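Local coordinates for protein 1-deoxy-D-xylulose 5-phosphate reductoisomerase (Zymomonas mobilis, PDB 1R0K) that catalyses the NADPH-dependent rearrangement and reduction of 1-deoxy-D-xylulose 5-phosphate to 2-C-methyl-D-erythritol 4-phosphate, a step of isoprenoid biosynthesis that needs a divalent metal ion, at residues B[265-270]-B[281-286]; B[319-324]-B[352-357]; B[328-333]-B[374-379]. All coordinates share one frame; numbering follows the deposited sequence.

In the fold
Contact 1 stands apart, its centre about 37 Å from that of contact 2 and about 36 Å from that of contact 3, across the chain's centre. It borders the second subunit, and its Thr268 lies about 8 Å, side chain to side chain, from Ser151, a predicted substrate-binding residue. Contacts 2 and 3, with centres about 10 Å apart, share helix 321-337, which packs on helix 345-356 and on helix 365-385. Thr353 on Ala379, and Tyr357, just past the helix end, on Glu374, join these partners within the C-terminal four-helix bundle. Contact 2 is remote from the predicted sites, whereas the Glu330 side chain of contact 3 is about 4 Å from that of Glu126, predicted to bind NADPH.

Contact 1 of 3, residues B[265-270]-B[281-286]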
loop_
_atom_site.group_PDB
_atom_site.type_symbol
_atom_site.label_atom_id
_atom_site.label_comp_id
_atom_site.label_asym_id
_atom_site.label_seq_id
_atom_site.Cartn_x
_atom_site.Cartn_y
_atom_site.Cartn_z
ATOM N N ASP B 265 2.550 15.833 6.006
ATOM C CA ASP B 265 1.349 16.499 6.519
ATOM C C ASP B 265 0.492 15.541 7.350
ATOM O O ASP B 265 -0.015 14.538 6.837
ATOM C CB ASP B 265 0.519 17.032 5.352
ATOM C CG ASP B 265 -0.450 18.126 5.769
ATOM O OD1 ASP B 265 -1.081 18.003 6.839
ATOM O OD2 ASP B 265 -0.586 19.107 5.007
ATOM N N MET B 266 0.310 15.864 8.627
ATOM C CA MET B 266 -0.474 15.011 9.510
ATOM C C MET B 266 -1.960 14.994 9.172
ATOM O O MET B 266 -2.713 14.195 9.725
ATOM C CB MET B 266 -0.270 15.426 10.969
ATOM C CG MET B 266 1.070 14.995 11.554
ATOM S SD MET B 266 1.316 13.197 11.467
ATOM C CE MET B 266 0.057 12.601 12.630
ATOM N N ARG B 267 -2.394 15.877 8.275
ATOM C CA ARG B 267 -3.803 15.883 7.894
ATOM C C ARG B 267 -4.125 14.642 7.067
ATOM O O ARG B 267 -5.287 14.267 6.928
ATOM C CB ARG B 267 -4.163 17.155 7.113
ATOM C CG ARG B 267 -4.331 18.374 8.019
ATOM C CD ARG B 267 -4.581 19.651 7.235
ATOM N NE ARG B 267 -3.434 20.002 6.401
ATOM C CZ ARG B 267 -3.325 21.141 5.724
ATOM N NH1 ARG B 267 -4.299 22.043 5.789
ATOM N NH2 ARG B 267 -2.256 21.369 4.967
ATOM N N THR B 268 -3.100 13.995 6.520
ATOM C CA THR B 268 -3.348 12.789 5.735
ATOM C C THR B 268 -3.789 11.662 6.670
ATOM O O THR B 268 -4.855 11.088 6.480
ATOM C CB THR B 268 -2.110 12.373 4.910
ATOM O OG1 THR B 268 -1.894 13.344 3.877
ATOM C CG2 THR B 268 -2.323 10.996 4.270
ATOM N N PRO B 269 -2.976 11.324 7.685
ATOM C CA PRO B 269 -3.429 10.251 8.579
ATOM C C PRO B 269 -4.672 10.668 9.381
ATOM O O PRO B 269 -5.563 9.857 9.617
ATOM C CB PRO B 269 -2.204 9.992 9.467
ATOM C CG PRO B 269 -1.468 11.321 9.443
ATOM C CD PRO B 269 -1.583 11.698 7.985
ATOM N N ILE B 270 -4.740 11.932 9.796
ATOM C CA ILE B 270 -5.906 12.391 10.549
ATOM C C ILE B 270 -7.124 12.293 9.639
ATOM O O ILE B 270 -8.161 11.761 10.031
ATOM C CB ILE B 270 -5.742 13.859 11.046
ATOM C CG1 ILE B 270 -4.651 13.936 12.116
ATOM C CG2 ILE B 270 -7.058 14.369 11.637
ATOM C CD1 ILE B 270 -4.310 15.349 12.546
ATOM N N GLU B 281 -11.082 14.550 1.148
ATOM C CA GLU B 281 -9.980 15.308 0.603
ATOM C C GLU B 281 -9.348 16.134 1.724
ATOM O O GLU B 281 -10.022 16.507 2.687
ATOM C CB GLU B 281 -10.478 16.228 -0.512
ATOM C CG GLU B 281 -9.372 17.038 -1.158
ATOM C CD GLU B 281 -9.780 17.613 -2.491
ATOM O OE1 GLU B 281 -10.808 18.320 -2.542
ATOM O OE2 GLU B 281 -9.069 17.357 -3.488
ATOM N N THR B 282 -8.044 16.361 1.628
ATOM C CA THR B 282 -7.338 17.203 2.595
ATOM C C THR B 282 -6.381 18.014 1.738
ATOM O O THR B 282 -6.143 17.675 0.581
ATOM C CB THR B 282 -6.504 16.407 3.635
ATOM O OG1 THR B 282 -5.296 15.940 3.028
ATOM C CG2 THR B 282 -7.297 15.220 4.180
ATOM N N PRO B 283 -5.841 19.113 2.275
ATOM C CA PRO B 283 -4.916 19.886 1.442
ATOM C C PRO B 283 -3.478 19.375 1.502
ATOM O O PRO B 283 -2.562 20.031 1.025
ATOM C CB PRO B 283 -5.069 21.306 1.977
ATOM C CG PRO B 283 -5.405 21.097 3.403
ATOM C CD PRO B 283 -6.337 19.909 3.411
ATOM N N ALA B 284 -3.282 18.193 2.078
ATOM C CA ALA B 284 -1.940 17.620 2.169
ATOM C C ALA B 284 -1.290 17.585 0.785
ATOM O O ALA B 284 -1.941 17.280 -0.215
ATOM C CB ALA B 284 -2.006 16.211 2.756
ATOM N N GLU B 285 -0.003 17.895 0.733
ATOM C CA GLU B 285 0.731 17.907 -0.523
ATOM C C GLU B 285 0.956 16.501 -1.084
ATOM O O GLU B 285 1.216 15.553 -0.337
ATOM C CB GLU B 285 2.075 18.610 -0.321
ATOM C CG GLU B 285 2.976 18.608 -1.544
ATOM C CD GLU B 285 4.227 19.449 -1.348
ATOM O OE1 GLU B 285 4.956 19.226 -0.358
ATOM O OE2 GLU B 285 4.485 20.333 -2.191
ATOM N N SER B 286 0.844 16.379 -2.405
ATOM C CA SER B 286 1.059 15.111 -3.092
ATOM C C SER B 286 2.562 14.903 -3.238
ATOM O O SER B 286 3.255 15.736 -3.827
ATOM C CB SER B 286 0.420 15.135 -4.480
ATOM O OG SER B 286 -0.985 15.244 -4.396
HETATM O O HOH W 1 1.214 19.410 3.023
#
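Asp265, ahead of helix 267-275, and Thr268, within it, close on the methyl of Ala284. The Asp265 CB lies 3.7 Å from Ala284 CB, and Thr268 OG1 sits 3.1 Å from Ala284 CB. Two residues before Ala284, Thr282 turns its CG2 to the backbone carbonyl of Arg267, with 3.5 Å between that methyl and Arg267 O. The Pro283 side chain crosses that of Arg267 at about a right angle, with Pro283 CD above one face of the guanidinium, off toward the rim; the closest spacing of this pair is doubtful.

The charged group at the centre belongs to the first segment alone. Arg267 grips the Asp265 carboxylate side-on: NH2 meets the syn lone pair of OD2 at 2.8 Å, nearly in the guanidinium plane, while NE reaches OD1 at 3.1 Å. Asp265 OD1 also accepts from Arg267 N at 2.9 Å, a capping bond just ahead of the helix, and both donors approach from the same face of the carboxylate. With CG anti to the backbone N (chi1 -160°), Asp265 can serve the cap and the guanidinium together. A salt bridge from Arg267 NH1 to Asp22 ties this pair to helix 15-25 of the NADPH-binding Rossmann domain.

Between the segments the polar link is a water, which donates to Asp265 OD2 at 2.7 Å and accepts from Glu285 N at 3.0 Å. In the facing loop Thr282 makes an ST turn: chi1 77° folds its OG1 back over its own backbone, where Ala284 N can reach it. At the dimer interface the same hydroxyl and that of Thr268 are hydrogen-bonded to the carbonyl of Asp254 of the second subunit, and Ala284 packs on that residue.

Contact 2 of 3, residues B[319-324]-B[352-357]; sequences GARPAV and KTLDHY
The first turn of helix 321-337 meets the last turn of helix 345-356 and Tyr357, which follows that helix end, the backbones coming nearest at Val324 and Leu354, whose CA atoms are 6.4 Å apart. Val324 is the hub, its side chain pointing toward the other helix and its two methyls dividing the work. Val324 CG1, anti to the backbone N (chi1 173°), reaches both Leu354 CD2, at 3.9 Å, and Thr353 CG2, at 4.0 Å. Val324 CG2 instead goes to the aromatic ring of Tyr357, 3.8 Å from Tyr357 CD2 and a little farther from Tyr357 CE2. The side chains of Val324 and Leu354 run past one another head to tail, and the tyrosine ring is met at a slant.

One branch of Leu354 has a second role: Leu354 CD2 lies 3.4 Å from Arg321 O, a backbone carbonyl one turn before Val324. The aliphatic part of Arg321 comes alongside, with Arg321 CG 4.3 Å from Leu354 CD2. Helix 307-317 borders this side, where Ser314 touches both Arg321 and Leu354. Around Thr353 the packing continues into helix 365-385, while its hydroxyl is hydrogen-bonded to the carbonyl of Ile349 within its own helix.

An alanine in place of Val324 would remove both methyls and would probably open a gap between Leu354 and Tyr357, leaving the leucine branch and the ring less firmly held.

This is packing inside the C-terminal four-helix bundle (307-317, 321-337, 345-356, 365-385), away from the predicted ligand sites. The side chains meet through hydrocarbon and an aromatic ring, so the fit depends on complementary shape, with no polar pairing across the two segments to fix their alignment.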
loop_
_atom_site.group_PDB
_atom_site.type_symbol
_atom_site.label_atom_id
_atom_site.label_comp_id
_atom_site.label_asym_id
_atom_site.label_seq_id
_atom_site.Cartn_x
_atom_site.Cartn_y
_atom_site.Cartn_z
ATOM N N GLY B 319 3.185 -7.450 30.823
ATOM C CA GLY B 319 2.861 -6.940 32.140
ATOM C C GLY B 319 3.068 -5.440 32.253
ATOM O O GLY B 319 2.685 -4.676 31.367
ATOM N N ALA B 320 3.689 -5.017 33.347
ATOM C CA ALA B 320 3.929 -3.602 33.586
ATOM C C ALA B 320 5.241 -3.080 33.005
ATOM O O ALA B 320 5.545 -1.894 33.135
ATOM C CB ALA B 320 3.887 -3.329 35.084
ATOM N N ARG B 321 6.016 -3.953 32.369
ATOM C CA ARG B 321 7.305 -3.549 31.805
ATOM C C ARG B 321 7.255 -2.312 30.906
ATOM O O ARG B 321 8.014 -1.365 31.104
ATOM C CB ARG B 321 7.947 -4.715 31.046
ATOM C CG ARG B 321 8.982 -5.500 31.853
ATOM C CD ARG B 321 8.371 -6.204 33.057
ATOM N NE ARG B 321 9.317 -7.130 33.682
ATOM C CZ ARG B 321 9.007 -7.967 34.671
ATOM N NH1 ARG B 321 7.773 -7.999 35.158
ATOM N NH2 ARG B 321 9.929 -8.783 35.170
ATOM N N PRO B 322 6.371 -2.306 29.898
ATOM C CA PRO B 322 6.296 -1.134 29.019
ATOM C C PRO B 322 6.026 0.165 29.787
ATOM O O PRO B 322 6.636 1.192 29.510
ATOM C CB PRO B 322 5.166 -1.503 28.063
ATOM C CG PRO B 322 5.324 -3.005 27.945
ATOM C CD PRO B 322 5.519 -3.398 29.391
ATOM N N ALA B 323 5.113 0.118 30.754
ATOM C CA ALA B 323 4.806 1.307 31.538
ATOM C C ALA B 323 6.039 1.736 32.330
ATOM O O ALA B 323 6.344 2.928 32.431
ATOM C CB ALA B 323 3.634 1.030 32.491
ATOM N N VAL B 324 6.746 0.763 32.894
ATOM C CA VAL B 324 7.944 1.056 33.677
ATOM C C VAL B 324 9.004 1.671 32.783
ATOM O O VAL B 324 9.649 2.646 33.155
ATOM C CB VAL B 324 8.516 -0.226 34.335
ATOM C CG1 VAL B 324 9.847 0.074 35.008
ATOM C CG2 VAL B 324 7.521 -0.771 35.348
ATOM N N LYS B 352 18.296 -0.298 33.968
ATOM C CA LYS B 352 18.439 -0.572 35.397
ATOM C C LYS B 352 17.089 -0.568 36.100
ATOM O O LYS B 352 16.802 -1.443 36.917
ATOM C CB LYS B 352 19.359 0.459 36.056
ATOM C CG LYS B 352 20.833 0.287 35.721
ATOM C CD LYS B 352 21.680 1.345 36.415
ATOM C CE LYS B 352 23.160 1.178 36.113
ATOM N NZ LYS B 352 23.689 -0.134 36.593
ATOM N N THR B 353 16.262 0.425 35.784
ATOM C CA THR B 353 14.941 0.522 36.392
ATOM C C THR B 353 14.099 -0.709 36.031
ATOM O O THR B 353 13.435 -1.285 36.890
ATOM C CB THR B 353 14.212 1.801 35.933
ATOM O OG1 THR B 353 15.053 2.934 36.175
ATOM C CG2 THR B 353 12.905 1.983 36.705
ATOM N N LEU B 354 14.144 -1.117 34.768
ATOM C CA LEU B 354 13.385 -2.278 34.317
ATOM C C LEU B 354 13.786 -3.548 35.056
ATOM O O LEU B 354 12.965 -4.449 35.235
ATOM C CB LEU B 354 13.572 -2.495 32.814
ATOM C CG LEU B 354 12.780 -1.579 31.878
ATOM C CD1 LEU B 354 13.256 -1.778 30.450
ATOM C CD2 LEU B 354 11.288 -1.887 31.999
ATOM N N ASP B 355 15.043 -3.625 35.481
ATOM C CA ASP B 355 15.508 -4.800 36.206
ATOM C C ASP B 355 15.157 -4.743 37.688
ATOM O O ASP B 355 14.824 -5.759 38.291
ATOM C CB ASP B 355 17.026 -4.965 36.073
ATOM C CG ASP B 355 17.457 -5.331 34.668
ATOM O OD1 ASP B 355 16.740 -6.105 34.002
ATOM O OD2 ASP B 355 18.528 -4.858 34.237
ATOM N N HIS B 356 15.214 -3.549 38.265
ATOM C CA HIS B 356 14.955 -3.363 39.691
ATOM C C HIS B 356 13.487 -3.284 40.116
ATOM O O HIS B 356 13.123 -3.772 41.188
ATOM C CB HIS B 356 15.703 -2.110 40.167
ATOM C CG HIS B 356 15.655 -1.895 41.649
ATOM N ND1 HIS B 356 14.506 -1.518 42.312
ATOM C CD2 HIS B 356 16.620 -1.991 42.593
ATOM C CE1 HIS B 356 14.767 -1.391 43.601
ATOM N NE2 HIS B 356 16.042 -1.674 43.798
ATOM N N TYR B 357 12.647 -2.672 39.288
ATOM C CA TYR B 357 11.235 -2.520 39.620
ATOM C C TYR B 357 10.360 -3.331 38.676
ATOM O O TYR B 357 10.201 -2.992 37.506
ATOM C CB TYR B 357 10.847 -1.040 39.564
ATOM C CG TYR B 357 9.393 -0.774 39.881
ATOM C CD1 TYR B 357 8.825 -1.214 41.077
ATOM C CD2 TYR B 357 8.581 -0.081 38.982
ATOM C CE1 TYR B 357 7.479 -0.969 41.367
ATOM C CE2 TYR B 357 7.244 0.174 39.265
ATOM C CZ TYR B 357 6.700 -0.273 40.458
ATOM O OH TYR B 357 5.380 -0.010 40.740
#

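Contact 3 of 3, residues B[328-333]-B[374-379]; sequences ANEIAV and EARIQA
Ile331 turns CG1 anti to its carbonyl carbon (chi1 -66°) and bends again at chi2, -66°, laying CG1 and CD1 against the backbone and the base of Arg376. From the facing helix Arg376 runs extended from CG to NE, which carries its guanidinium to Glu330. The Ile331 CG1 is 3.5 Å from Arg376 O, with CD1 close by, while the guanidinium lies with one face over Glu330 CB.

The backbones come nearest at Ala328 and Ala379. Ala379 CB sits 3.8 Å from Ala328 CA and 3.9 Å from Ala328 CB; Ile331 CB borders Ala379 CB at 4.0 Å. The small side chains are consistent with the close approach of the axes of these segments of helices 321-337 and 365-385, 8.3 Å, crossing at -40° with their N-to-C directions broadly aligned. Thr353 packs on both alanines from helix 345-356, a third helix of the C-terminal bundle. Glu330 lies about 4 Å, side chain to side chain, from Glu126, a predicted NADPH-binding residue.

The charges meet only loosely. Glu330 OE2 stays 4.3 Å from Arg376 NH2, beyond a salt bridge, and it is the Glu330 CG that touches that nitrogen. Arg376 NE is instead bound to Asp372, one turn back on its own helix. The contact thus rests on methyl packing and on aliphatic carbon beneath the guanidinium, and the glutamate–arginine attraction probably adds only a modest electrostatic term.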
loop_
_atom_site.group_PDB
_atom_site.type_symbol
_atom_site.label_atom_id
_atom_site.label_comp_id
_atom_site.label_asym_id
_atom_site.label_seq_id
_atom_site.Cartn_x
_atom_site.Cartn_y
_atom_site.Cartn_z
ATOM N N ALA B 328 10.465 5.441 33.325
ATOM C CA ALA B 328 11.896 5.604 33.578
ATOM C C ALA B 328 12.534 6.499 32.522
ATOM O O ALA B 328 13.413 7.306 32.825
ATOM C CB ALA B 328 12.586 4.251 33.604
ATOM N N ASN B 329 12.095 6.356 31.276
ATOM C CA ASN B 329 12.644 7.172 30.199
ATOM C C ASN B 329 12.336 8.655 30.429
ATOM O O ASN B 329 13.169 9.519 30.152
ATOM C CB ASN B 329 12.080 6.719 28.848
ATOM C CG ASN B 329 12.734 7.428 27.684
ATOM O OD1 ASN B 329 13.952 7.330 27.487
ATOM N ND2 ASN B 329 11.935 8.152 26.905
ATOM N N GLU B 330 11.144 8.951 30.936
ATOM C CA GLU B 330 10.764 10.338 31.209
ATOM C C GLU B 330 11.768 10.975 32.166
ATOM O O GLU B 330 12.235 12.089 31.943
ATOM C CB GLU B 330 9.364 10.401 31.830
ATOM C CG GLU B 330 8.234 10.072 30.870
ATOM C CD GLU B 330 7.838 11.248 29.989
ATOM O OE1 GLU B 330 8.573 12.261 29.952
ATOM O OE2 GLU B 330 6.786 11.153 29.323
ATOM N N ILE B 331 12.090 10.252 33.235
ATOM C CA ILE B 331 13.031 10.716 34.244
ATOM C C ILE B 331 14.438 10.830 33.677
ATOM O O ILE B 331 15.107 11.843 33.862
ATOM C CB ILE B 331 13.064 9.743 35.456
ATOM C CG1 ILE B 331 11.714 9.764 36.170
ATOM C CG2 ILE B 331 14.176 10.128 36.422
ATOM C CD1 ILE B 331 11.404 11.094 36.826
ATOM N N ALA B 332 14.880 9.783 32.987
ATOM C CA ALA B 332 16.216 9.759 32.413
ATOM C C ALA B 332 16.436 10.890 31.414
ATOM O O ALA B 332 17.466 11.560 31.450
ATOM C CB ALA B 332 16.472 8.410 31.750
ATOM N N VAL B 333 15.474 11.098 30.517
ATOM C CA VAL B 333 15.588 12.166 29.526
ATOM C C VAL B 333 15.695 13.526 30.222
ATOM O O VAL B 333 16.559 14.337 29.893
ATOM C CB VAL B 333 14.370 12.158 28.563
ATOM C CG1 VAL B 333 14.365 13.407 27.700
ATOM C CG2 VAL B 333 14.423 10.916 27.680
ATOM N N GLU B 374 5.753 5.112 40.757
ATOM C CA GLU B 374 6.823 4.359 41.393
ATOM C C GLU B 374 8.044 4.223 40.483
ATOM O O GLU B 374 9.176 4.401 40.933
ATOM C CB GLU B 374 6.312 2.974 41.800
ATOM C CG GLU B 374 7.217 2.215 42.761
ATOM C CD GLU B 374 7.506 2.988 44.039
ATOM O OE1 GLU B 374 6.607 3.705 44.527
ATOM O OE2 GLU B 374 8.634 2.868 44.565
ATOM N N ALA B 375 7.815 3.901 39.211
ATOM C CA ALA B 375 8.918 3.757 38.260
ATOM C C ALA B 375 9.740 5.043 38.211
ATOM O O ALA B 375 10.969 5.001 38.175
ATOM C CB ALA B 375 8.379 3.428 36.873
ATOM N N ARG B 376 9.053 6.183 38.203
ATOM C CA ARG B 376 9.706 7.490 38.181
ATOM C C ARG B 376 10.595 7.685 39.405
ATOM O O ARG B 376 11.715 8.186 39.304
ATOM C CB ARG B 376 8.659 8.608 38.144
ATOM C CG ARG B 376 8.032 8.845 36.782
ATOM C CD ARG B 376 6.791 9.727 36.881
ATOM N NE ARG B 376 6.306 10.115 35.560
ATOM C CZ ARG B 376 6.814 11.115 34.843
ATOM N NH1 ARG B 376 7.819 11.839 35.328
ATOM N NH2 ARG B 376 6.337 11.380 33.633
ATOM N N ILE B 377 10.086 7.305 40.570
ATOM C CA ILE B 377 10.847 7.449 41.801
ATOM C C ILE B 377 12.059 6.516 41.812
ATOM O O ILE B 377 13.153 6.916 42.201
ATOM C CB ILE B 377 9.949 7.169 43.020
ATOM C CG1 ILE B 377 8.916 8.292 43.151
ATOM C CG2 ILE B 377 10.791 7.052 44.285
ATOM C CD1 ILE B 377 7.900 8.068 44.242
ATOM N N GLN B 378 11.863 5.277 41.374
ATOM C CA GLN B 378 12.944 4.291 41.326
ATOM C C GLN B 378 14.027 4.697 40.322
ATOM O O GLN B 378 15.223 4.545 40.583
ATOM C CB GLN B 378 12.379 2.929 40.937
ATOM C CG GLN B 378 11.363 2.388 41.917
ATOM C CD GLN B 378 12.006 1.576 43.009
ATOM O OE1 GLN B 378 12.926 2.042 43.692
ATOM N NE2 GLN B 378 11.533 0.345 43.184
ATOM N N ALA B 379 13.600 5.203 39.169
ATOM C CA ALA B 379 14.534 5.634 38.139
ATOM C C ALA B 379 15.383 6.783 38.673
ATOM O O ALA B 379 16.607 6.792 38.508
ATOM C CB ALA B 379 13.771 6.077 36.886
#